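Local atomic coordinates of smoothened (Xenopus laevis, PDB entry 5KZZ), a protein that probably acts as a G protein-coupled receptor of Hedgehog signalling that is directly activated by cholesterol, represented here by its extracellular cysteine-rich domain. Residues P70-V75 / P88-C93. Residues are numbered along the deposited sequence; the frame is centred on the assembly and turned at random. Where two conformers were deposited one is given.
Sequences PLLCAV and PSQGLC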
loop_
_atom_site.group_PDB
_atom_site.type_symbol
_atom_site.label_atom_id
_atom_site.label_comp_id
_atom_site.label_asym_id
_atom_site.label_seq_id
_atom_site.Cartn_x
_atom_site.Cartn_y
_atom_site.Cartn_z
ATOM N N PRO A 70 3.721 -6.106 0.011
ATOM C CA PRO A 70 3.792 -5.134 -1.083
ATOM C C PRO A 70 2.495 -4.330 -1.221
ATOM O O PRO A 70 2.554 -3.208 -1.682
ATOM C CB PRO A 70 4.048 -6.013 -2.322
ATOM C CG PRO A 70 3.578 -7.384 -1.924
ATOM C CD PRO A 70 3.982 -7.471 -0.478
ATOM N N LEU A 71 1.361 -4.897 -0.819
ATOM C CA LEU A 71 0.106 -4.152 -0.864
ATOM C C LEU A 71 0.129 -3.032 0.175
ATOM O O LEU A 71 -0.200 -1.889 -0.149
ATOM C CB LEU A 71 -1.090 -5.104 -0.654
ATOM C CG LEU A 71 -2.484 -4.465 -0.751
ATOM C CD1 LEU A 71 -2.594 -3.725 -2.044
ATOM C CD2 LEU A 71 -3.557 -5.553 -0.632
ATOM N N LEU A 72 0.535 -3.349 1.407
ATOM C CA LEU A 72 0.615 -2.322 2.431
ATOM C C LEU A 72 1.585 -1.231 2.025
ATOM O O LEU A 72 1.309 -0.051 2.231
ATOM C CB LEU A 72 1.021 -2.930 3.771
ATOM C CG LEU A 72 0.004 -3.867 4.430
ATOM C CD1 LEU A 72 0.578 -4.482 5.695
ATOM C CD2 LEU A 72 -1.309 -3.137 4.722
ATOM N N CYS A 73 2.722 -1.606 1.446
ATOM C CA CYS A 73 3.662 -0.588 1.028
ATOM C C CYS A 73 3.126 0.285 -0.115
ATOM O O CYS A 73 3.372 1.488 -0.146
ATOM C CB CYS A 73 4.978 -1.253 0.668
ATOM S SG CYS A 73 5.812 -1.943 2.157
ATOM N N ALA A 74 2.371 -0.321 -1.032
ATOM C CA ALA A 74 1.771 0.417 -2.137
ATOM C C ALA A 74 0.682 1.388 -1.676
ATOM O O ALA A 74 0.394 2.354 -2.363
ATOM C CB ALA A 74 1.219 -0.561 -3.177
ATOM N N VAL A 75 0.051 1.115 -0.535
ATOM C CA VAL A 75 -0.964 1.991 0.028
ATOM C C VAL A 75 -0.351 3.064 0.929
ATOM O O VAL A 75 -0.696 4.244 0.827
ATOM C CB VAL A 75 -1.988 1.148 0.830
ATOM C CG1 VAL A 75 -2.902 2.013 1.713
ATOM C CG2 VAL A 75 -2.807 0.276 -0.118
ATOM N N PRO A 88 -2.382 1.147 -5.821
ATOM C CA PRO A 88 -2.202 -0.311 -5.787
ATOM C C PRO A 88 -3.093 -0.958 -6.835
ATOM O O PRO A 88 -4.209 -0.490 -7.061
ATOM C CB PRO A 88 -2.642 -0.705 -4.370
ATOM C CG PRO A 88 -3.574 0.399 -3.946
ATOM C CD PRO A 88 -3.007 1.647 -4.582
ATOM N N SER A 89 -2.616 -2.009 -7.480
ATOM C CA SER A 89 -3.339 -2.562 -8.616
ATOM C C SER A 89 -4.416 -3.576 -8.234
ATOM O O SER A 89 -4.354 -4.220 -7.183
ATOM C CB SER A 89 -2.357 -3.211 -9.585
ATOM O OG SER A 89 -1.777 -4.360 -9.001
ATOM N N GLN A 90 -5.399 -3.734 -9.127
ATOM C CA GLN A 90 -6.397 -4.771 -8.974
ATOM C C GLN A 90 -5.720 -6.152 -8.841
ATOM O O GLN A 90 -6.110 -6.963 -7.995
ATOM C CB GLN A 90 -7.365 -4.722 -10.163
ATOM C CG GLN A 90 -8.416 -5.793 -10.163
ATOM C CD GLN A 90 -9.465 -5.648 -9.084
ATOM O OE1 GLN A 90 -10.162 -6.617 -8.791
ATOM N NE2 GLN A 90 -9.585 -4.453 -8.481
ATOM N N GLY A 91 -4.697 -6.411 -9.656
ATOM C CA GLY A 91 -4.030 -7.696 -9.637
ATOM C C GLY A 91 -3.369 -7.974 -8.307
ATOM O O GLY A 91 -3.503 -9.065 -7.751
ATOM N N LEU A 92 -2.669 -6.985 -7.781
ATOM C CA LEU A 92 -2.060 -7.138 -6.466
ATOM C C LEU A 92 -3.104 -7.412 -5.380
ATOM O O LEU A 92 -2.921 -8.282 -4.541
ATOM C CB LEU A 92 -1.249 -5.898 -6.129
ATOM C CG LEU A 92 -0.583 -5.886 -4.759
ATOM C CD1 LEU A 92 0.335 -7.081 -4.609
ATOM C CD2 LEU A 92 0.209 -4.591 -4.635
ATOM N N CYS A 93 -4.220 -6.687 -5.392
ATOM C CA CYS A 93 -5.293 -6.973 -4.438
ATOM C C CYS A 93 -5.842 -8.399 -4.570
ATOM O O CYS A 93 -6.010 -9.101 -3.571
ATOM C CB CYS A 93 -6.439 -5.973 -4.590
ATOM S SG CYS A 93 -7.806 -6.251 -3.401
#
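The backbones of Ala74 and Pro88 come within 5.4 Å of each other (CA to CA), where the C-terminal part of helix 62-76 faces the loop residue Pro88 and the first turn of helix 90-97. No hydrogen bond crosses, and the 291 Å² buried between the segments, summed over both, is apolar packing. Leu71 and Leu92 contribute equally, 68 Å² each. With CG of Leu71 anti to the backbone N (chi1 -177°), its CD1 touches both Pro88 CB, at 3.8 Å, and Leu92 CD2, at 3.9 Å; its side chain meets that of Pro88 at about a right angle. Leu92 lays CD2 against the helix itself, 3.8 Å from Leu71 CA, while its other branch, CD1, approaches the exposed ring of Pro70. On Pro88, CB receives Ala74 CB at 4.0 Å and CG receives Val75 CG2 at 3.9 Å, so neighbouring ring carbons each meet a different methyl group. Ser89, the N-cap, fixes the start of the second helix: its OG accepts from Leu92 N at 3.0 Å (N-H...O 162°). Within this Frizzled-type domain, disulfides tie Cys73 to Cys24 and Cys93 to Cys115. Phe120 touches Leu71 and Pro88, and Phe112 packs on Leu71 and Cys93, so helix 110-114 packs against both helices; the Pro88 segment follows strand 84-86 in the chain.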